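Rho-class glutathione S-transferase (Laternula elliptica, PDB 3QAV) probably transfers glutathione to electrophilic substrates and forms a two-subunit assembly in the crystal. Local coordinates at residues 42-47 with 96-101; 175-178 with 183-186. All blocks are in the same frame, centred on the assembly; numbering follows the deposited sequence.

Interaction 1: residues 42-47 with 96-101; sequences LLVLQE and MYLEEK
No flat group takes part where Leu98 meets Val44 and Leu45. The ring of Tyr97, one residue before Leu98, has Lys101 CB over one face, 3.8 Å above the plane and offset toward the rim. That ring lies on another side of helix 91-101, where it packs on Ala116 of the second subunit, and its hydroxyl is hydrogen-bonded to Asp83.

The contact itself is wholly apolar. Leu98 points toward helix 36-47, and its CD1 touches both partners. Val44 CG1 lies 3.6 Å from Leu98 CD1 and 3.8 Å from Leu98 CB, so one valine methyl covers both the root and one branch of the leucine. Val44 holds CG1 anti to the backbone N (chi1 171°), which turns this branch to Leu98. Leu45 reaches in with its end. Its CD2 is 3.8 Å from Leu98 CD1 and 4.0 Å from Leu98 CD2, bridging both leucine methyls. Leu98 thus rests against two consecutive residues of one helix turn, and it meets both side chains at an oblique angle.

The two helices belong to the thioredoxin-like N-terminal domain. A glutathione-binding serine lies at or just before the start of each: Ser35 precedes helix 36-47, and Ser91 opens helix 91-101. Farther along helix 91-101, Glu100 forms a salt bridge with Arg115 of the second subunit. All three touching residues are buried. With only aliphatic carbons meeting, this small patch probably contributes by shape fit and the exclusion of water, without directional bonds.

Interaction 2: residues 175-178 with 183-186; sequences FVAT and MADV
One direct hydrogen bond joins Val176 to Asp185. The backbone N of Val176 donates to Asp185 OD2 over 3.0 Å. The bond is nearly straight, at 173°. It meets the syn side of the oxygen, somewhat out of the carboxylate plane. Asp185 has CG anti to its carbonyl carbon (chi1 -64°), and this brings the carboxylate across to the loop.

A water makes a second, indirect bridge. It donates to Asp185 OD1 at 2.8 Å and accepts from Ala177 N at 3.2 Å. Thr178 OG1 adds a weak bond to the same water.

Apolar contacts centre on the Ala184 methyl. Val176 CG1 lies 3.5 Å from Ala184 CB, and Ala177 CB meets the same atom at 3.8 Å.

Van der Waals contacts to the carboxylate oxygens form a further group. Val176 CG1 flanks Asp185 OD2. Phe175 CB is 3.4 Å from Asp185 OD1. The Phe175 ring has OD2 in its plane at the edge, and ring and carboxylate planes stand 75° apart.

Beyond the two segments, OD2 also bonds Tyr212 OH, and OD1 accepts from Thr182 N. The sequence from Thr182 to Asp185, with this last bond and a weak one between Thr182 OG1 and Ala184 N, is consistent with the Ser/Thr-X-X-Asp capping sequence known from the C-terminal domain of these transferases.

With an alanine at Asp185, Val176 N and Tyr212 OH would probably lose their shared acceptor, and the bridging water would lose its hold on the helix. Each carboxylate oxygen takes part in two hydrogen bonds. Such surroundings would favour a negatively charged carboxylate, buried yet well satisfied, that ties the loop to the N-terminal part of helix 183-197.

How the interactions relate
The chain enters interaction 1 at residues 42-47, the last part of helix 36-47. It then runs through strands 53-56, 80-83 and 86-88 before helix 91-101 closes this loop of 48 residues. Interaction 2 opens much later, after helix 148-172, and closes over only four residues. The two contacts follow in series and neither encloses nor crosses the other. They still touch in space: Val44 CG2 packs 3.8 Å from Met183 SD and 3.9 Å from Val186 CG1. Interaction 1 joins two helices of the N-terminal domain. Interaction 2 joins a loop to the N-terminal part of helix 183-197, which packs against both, chiefly at Val44, with Met183 also reaching Glu99.

Interaction 1: residues 42-47 with 96-101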
ATOM      1  N   LEU A  42      -4.924  -2.245  16.212  1.00 24.70           N
ATOM      2  CA  LEU A  42      -5.501  -2.052  17.540  1.00 25.05           C
ATOM      3  C   LEU A  42      -6.771  -1.209  17.472  1.00 25.73           C
ATOM      4  O   LEU A  42      -7.733  -1.463  18.204  1.00 26.30           O
ATOM      5  CB  LEU A  42      -4.487  -1.388  18.472  1.00 27.69           C
ATOM      6  CG  LEU A  42      -3.169  -2.150  18.709  1.00 28.63           C
ATOM      7  CD1 LEU A  42      -2.281  -1.349  19.660  1.00 29.37           C
ATOM      8  CD2 LEU A  42      -3.464  -3.533  19.285  1.00 29.04           C
ATOM      9  N   LEU A  43      -6.769  -0.206  16.596  1.00 24.14           N
ATOM     10  CA  LEU A  43      -7.923   0.671  16.443  1.00 24.15           C
ATOM     11  C   LEU A  43      -9.125  -0.087  15.907  1.00 23.32           C
ATOM     12  O   LEU A  43     -10.240   0.100  16.378  1.00 23.89           O
ATOM     13  CB  LEU A  43      -7.589   1.842  15.512  1.00 25.21           C
ATOM     14  CG  LEU A  43      -6.797   2.992  16.136  1.00 26.98           C
ATOM     15  CD1 LEU A  43      -6.620   4.100  15.115  1.00 27.51           C
ATOM     16  CD2 LEU A  43      -7.549   3.524  17.352  1.00 28.28           C
ATOM     17  N   VAL A  44      -8.907  -0.930  14.907  1.00 22.52           N
ATOM     18  CA  VAL A  44     -10.005  -1.715  14.347  1.00 23.13           C
ATOM     19  C   VAL A  44     -10.598  -2.625  15.424  1.00 24.39           C
ATOM     20  O   VAL A  44     -11.811  -2.702  15.575  1.00 26.97           O
ATOM     21  CB  VAL A  44      -9.532  -2.597  13.172  1.00 22.13           C
ATOM     22  CG1 VAL A  44     -10.645  -3.561  12.758  1.00 21.99           C
ATOM     23  CG2 VAL A  44      -9.135  -1.728  12.005  1.00 17.69           C
ATOM     24  N   LEU A  45      -9.736  -3.315  16.166  1.00 24.08           N
ATOM     25  CA  LEU A  45     -10.191  -4.209  17.226  1.00 25.66           C
ATOM     26  C   LEU A  45     -10.986  -3.458  18.298  1.00 26.13           C
ATOM     27  O   LEU A  45     -12.054  -3.902  18.709  1.00 24.40           O
ATOM     28  CB  LEU A  45      -8.994  -4.912  17.881  1.00 24.09           C
ATOM     29  CG  LEU A  45      -8.267  -5.989  17.066  1.00 25.69           C
ATOM     30  CD1 LEU A  45      -6.922  -6.305  17.733  1.00 25.51           C
ATOM     31  CD2 LEU A  45      -9.138  -7.240  16.960  1.00 21.30           C
ATOM     32  N   GLN A  46     -10.453  -2.321  18.744  1.00 26.26           N
ATOM     33  CA  GLN A  46     -11.106  -1.510  19.764  1.00 27.81           C
ATOM     34  C   GLN A  46     -12.431  -0.941  19.258  1.00 29.59           C
ATOM     35  O   GLN A  46     -13.453  -1.044  19.932  1.00 32.79           O
ATOM     36  CB  GLN A  46     -10.194  -0.357  20.186  1.00 28.76           C
ATOM     37  CG  GLN A  46      -8.943  -0.753  20.970  1.00 31.53           C
ATOM     38  CD  GLN A  46      -9.238  -1.171  22.401  1.00 32.77           C
ATOM     39  OE1 GLN A  46     -10.066  -0.563  23.077  1.00 33.95           O
ATOM     40  NE2 GLN A  46      -8.544  -2.199  22.873  1.00 32.88           N
ATOM     41  N   GLU A  47     -12.412  -0.338  18.074  1.00 29.68           N
ATOM     42  CA  GLU A  47     -13.624   0.249  17.511  1.00 32.02           C
ATOM     43  C   GLU A  47     -14.738  -0.782  17.369  1.00 33.87           C
ATOM     44  O   GLU A  47     -15.898  -0.500  17.668  1.00 35.10           O
ATOM     45  CB  GLU A  47     -13.324   0.873  16.147  1.00 30.64           C
ATOM     46  CG  GLU A  47     -12.529   2.162  16.229  1.00 31.26           C
ATOM     47  CD  GLU A  47     -13.371   3.329  16.708  1.00 30.61           C
ATOM     48  OE1 GLU A  47     -12.791   4.355  17.113  1.00 31.50           O
ATOM     49  OE2 GLU A  47     -14.615   3.224  16.667  1.00 32.82           O
ATOM     50  N   MET A  96      -8.813  -5.778   6.922  1.00 22.99           N
ATOM     51  CA  MET A  96      -9.847  -6.261   6.018  1.00 24.12           C
ATOM     52  C   MET A  96     -10.467  -7.552   6.541  1.00 24.74           C
ATOM     53  O   MET A  96     -11.680  -7.735   6.469  1.00 24.46           O
ATOM     54  CB  MET A  96      -9.279  -6.475   4.613  1.00 23.38           C
ATOM     55  CG  MET A  96      -9.009  -5.172   3.855  1.00 27.08           C
ATOM     56  SD  MET A  96     -10.433  -4.034   3.908  1.00 31.45           S
ATOM     57  CE  MET A  96     -11.536  -4.827   2.751  1.00 27.90           C
ATOM     58  N   TYR A  97      -9.634  -8.442   7.073  1.00 22.63           N
ATOM     59  CA  TYR A  97     -10.126  -9.705   7.627  1.00 23.78           C
ATOM     60  C   TYR A  97     -11.060  -9.472   8.809  1.00 25.12           C
ATOM     61  O   TYR A  97     -12.093 -10.134   8.932  1.00 23.20           O
ATOM     62  CB  TYR A  97      -8.961 -10.574   8.098  1.00 24.01           C
ATOM     63  CG  TYR A  97      -9.372 -11.666   9.054  1.00 26.09           C
ATOM     64  CD1 TYR A  97     -10.024 -12.817   8.602  1.00 25.33           C
ATOM     65  CD2 TYR A  97      -9.140 -11.534  10.425  1.00 27.54           C
ATOM     66  CE1 TYR A  97     -10.435 -13.806   9.496  1.00 27.50           C
ATOM     67  CE2 TYR A  97      -9.546 -12.513  11.326  1.00 28.42           C
ATOM     68  CZ  TYR A  97     -10.192 -13.644  10.857  1.00 28.54           C
ATOM     69  OH  TYR A  97     -10.580 -14.608  11.758  1.00 31.18           O
ATOM     70  N   LEU A  98     -10.681  -8.542   9.682  1.00 24.02           N
ATOM     71  CA  LEU A  98     -11.479  -8.228  10.865  1.00 26.45           C
ATOM     72  C   LEU A  98     -12.836  -7.631  10.490  1.00 27.90           C
ATOM     73  O   LEU A  98     -13.853  -7.935  11.123  1.00 30.18           O
ATOM     74  CB  LEU A  98     -10.728  -7.250  11.775  1.00 24.37           C
ATOM     75  CG  LEU A  98      -9.443  -7.745  12.446  1.00 26.73           C
ATOM     76  CD1 LEU A  98      -8.858  -6.604  13.262  1.00 24.64           C
ATOM     77  CD2 LEU A  98      -9.724  -8.963  13.343  1.00 22.44           C
ATOM     78  N   GLU A  99     -12.846  -6.776   9.470  1.00 25.85           N
ATOM     79  CA  GLU A  99     -14.086  -6.145   9.014  1.00 26.45           C
ATOM     80  C   GLU A  99     -15.018  -7.203   8.426  1.00 28.98           C
ATOM     81  O   GLU A  99     -16.236  -7.129   8.584  1.00 30.59           O
ATOM     82  CB  GLU A  99     -13.779  -5.081   7.957  1.00 25.24           C
ATOM     83  CG  GLU A  99     -15.008  -4.445   7.299  1.00 26.05           C
ATOM     84  CD  GLU A  99     -15.859  -3.641   8.269  1.00 23.97           C
ATOM     85  OE1 GLU A  99     -15.467  -3.498   9.442  1.00 24.77           O
ATOM     86  OE2 GLU A  99     -16.925  -3.145   7.848  1.00 27.51           O
ATOM     87  N   GLU A 100     -14.436  -8.196   7.760  1.00 29.03           N
ATOM     88  CA  GLU A 100     -15.210  -9.273   7.151  1.00 31.72           C
ATOM     89  C   GLU A 100     -15.637 -10.363   8.136  1.00 30.93           C
ATOM     90  O   GLU A 100     -16.742 -10.896   8.039  1.00 33.77           O
ATOM     91  CB  GLU A 100     -14.412  -9.903   6.006  1.00 31.46           C
ATOM     92  CG  GLU A 100     -14.633  -9.246   4.657  1.00 35.02           C
ATOM     93  CD  GLU A 100     -13.780  -9.864   3.564  1.00 35.74           C
ATOM     94  OE1 GLU A 100     -13.460 -11.068   3.673  1.00 37.12           O
ATOM     95  OE2 GLU A 100     -13.442  -9.148   2.595  1.00 32.60           O
ATOM     96  N   LYS A 101     -14.769 -10.686   9.085  1.00 30.54           N
ATOM     97  CA  LYS A 101     -15.058 -11.719  10.070  1.00 30.16           C
ATOM     98  C   LYS A 101     -15.983 -11.249  11.191  1.00 31.25           C
ATOM     99  O   LYS A 101     -16.768 -12.032  11.711  1.00 26.75           O
ATOM    100  CB  LYS A 101     -13.754 -12.238  10.678  1.00 31.20           C
ATOM    101  CG  LYS A 101     -13.937 -13.359  11.695  1.00 33.62           C
ATOM    102  CD  LYS A 101     -14.472 -14.621  11.045  1.00 36.10           C
ATOM    103  CE  LYS A 101     -14.351 -15.807  11.999  1.00 40.41           C
ATOM    104  NZ  LYS A 101     -14.650 -17.097  11.321  1.00 42.78           N
TER

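Interaction 2: residues 175-178 with 183-186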
ATOM      1  N   PHE A 175     -14.819  13.647   9.390  1.00 30.29           N
ATOM      2  CA  PHE A 175     -13.747  12.661   9.317  1.00 29.91           C
ATOM      3  C   PHE A 175     -13.032  12.726   7.962  1.00 29.93           C
ATOM      4  O   PHE A 175     -13.377  13.553   7.117  1.00 30.97           O
ATOM      5  CB  PHE A 175     -14.322  11.279   9.615  1.00 28.76           C
ATOM      6  CG  PHE A 175     -14.900  11.166  11.005  1.00 33.38           C
ATOM      7  CD1 PHE A 175     -14.118  10.714  12.070  1.00 32.15           C
ATOM      8  CD2 PHE A 175     -16.213  11.561  11.261  1.00 33.13           C
ATOM      9  CE1 PHE A 175     -14.638  10.656  13.367  1.00 33.34           C
ATOM     10  CE2 PHE A 175     -16.741  11.507  12.557  1.00 34.18           C
ATOM     11  CZ  PHE A 175     -15.950  11.054  13.610  1.00 33.60           C
ATOM     12  N   VAL A 176     -12.045  11.868   7.745  1.00 26.15           N
ATOM     13  CA  VAL A 176     -11.260  11.937   6.512  1.00 24.12           C
ATOM     14  C   VAL A 176     -11.911  11.515   5.190  1.00 24.08           C
ATOM     15  O   VAL A 176     -11.470  11.947   4.122  1.00 25.33           O
ATOM     16  CB  VAL A 176      -9.919  11.178   6.692  1.00 22.81           C
ATOM     17  CG1 VAL A 176     -10.139   9.670   6.523  1.00 19.08           C
ATOM     18  CG2 VAL A 176      -8.875  11.720   5.708  1.00 20.46           C
ATOM     19  N   ALA A 177     -12.957  10.697   5.244  1.00 24.05           N
ATOM     20  CA  ALA A 177     -13.623  10.249   4.019  1.00 25.62           C
ATOM     21  C   ALA A 177     -15.113  10.584   3.978  1.00 26.64           C
ATOM     22  O   ALA A 177     -15.676  10.828   2.909  1.00 25.14           O
ATOM     23  CB  ALA A 177     -13.428   8.744   3.837  1.00 26.90           C
ATOM     24  N   THR A 178     -15.748  10.589   5.144  1.00 25.66           N
ATOM     25  CA  THR A 178     -17.171  10.888   5.236  1.00 27.86           C
ATOM     26  C   THR A 178     -17.414  11.638   6.536  1.00 28.16           C
ATOM     27  O   THR A 178     -16.474  11.982   7.244  1.00 30.52           O
ATOM     28  CB  THR A 178     -18.009   9.602   5.274  1.00 27.41           C
ATOM     29  OG1 THR A 178     -17.795   8.945   6.524  1.00 26.72           O
ATOM     30  CG2 THR A 178     -17.603   8.653   4.157  1.00 28.57           C
ATOM     31  N   MET A 183     -13.002   3.051   8.204  1.00 23.21           N
ATOM     32  CA  MET A 183     -11.690   2.420   8.078  1.00 24.60           C
ATOM     33  C   MET A 183     -10.643   3.433   7.619  1.00 23.21           C
ATOM     34  O   MET A 183      -9.481   3.319   7.978  1.00 24.12           O
ATOM     35  CB  MET A 183     -11.738   1.253   7.080  1.00 22.15           C
ATOM     36  CG  MET A 183     -10.459   0.417   7.052  1.00 23.66           C
ATOM     37  SD  MET A 183     -10.143  -0.434   8.621  1.00 26.65           S
ATOM     38  CE  MET A 183     -11.243  -1.836   8.478  1.00 19.73           C
ATOM     39  N   ALA A 184     -11.060   4.422   6.830  1.00 23.41           N
ATOM     40  CA  ALA A 184     -10.139   5.443   6.335  1.00 24.52           C
ATOM     41  C   ALA A 184      -9.456   6.201   7.471  1.00 24.48           C
ATOM     42  O   ALA A 184      -8.271   6.541   7.375  1.00 24.22           O
ATOM     43  CB  ALA A 184     -10.872   6.425   5.430  1.00 24.26           C
ATOM     44  N   ASP A 185     -10.198   6.476   8.543  1.00 24.12           N
ATOM     45  CA  ASP A 185      -9.623   7.189   9.679  1.00 23.70           C
ATOM     46  C   ASP A 185      -8.634   6.314  10.441  1.00 23.35           C
ATOM     47  O   ASP A 185      -7.705   6.811  11.078  1.00 24.81           O
ATOM     48  CB  ASP A 185     -10.729   7.675  10.609  1.00 23.13           C
ATOM     49  CG  ASP A 185     -11.628   8.685   9.936  1.00 25.35           C
ATOM     50  OD1 ASP A 185     -12.749   8.312   9.526  1.00 22.88           O
ATOM     51  OD2 ASP A 185     -11.192   9.851   9.798  1.00 23.80           O
ATOM     52  N   VAL A 186      -8.836   5.008  10.362  1.00 21.74           N
ATOM     53  CA  VAL A 186      -7.953   4.058  11.025  1.00 23.58           C
ATOM     54  C   VAL A 186      -6.571   4.153  10.369  1.00 22.83           C
ATOM     55  O   VAL A 186      -5.536   4.057  11.036  1.00 22.89           O
ATOM     56  CB  VAL A 186      -8.487   2.614  10.856  1.00 24.27           C
ATOM     57  CG1 VAL A 186      -7.406   1.616  11.194  1.00 25.56           C
ATOM     58  CG2 VAL A 186      -9.706   2.407  11.734  1.00 24.16           C
TER
HETATM   59  O   HOH W   1     -14.470   8.729   7.304  1.00 23.98           O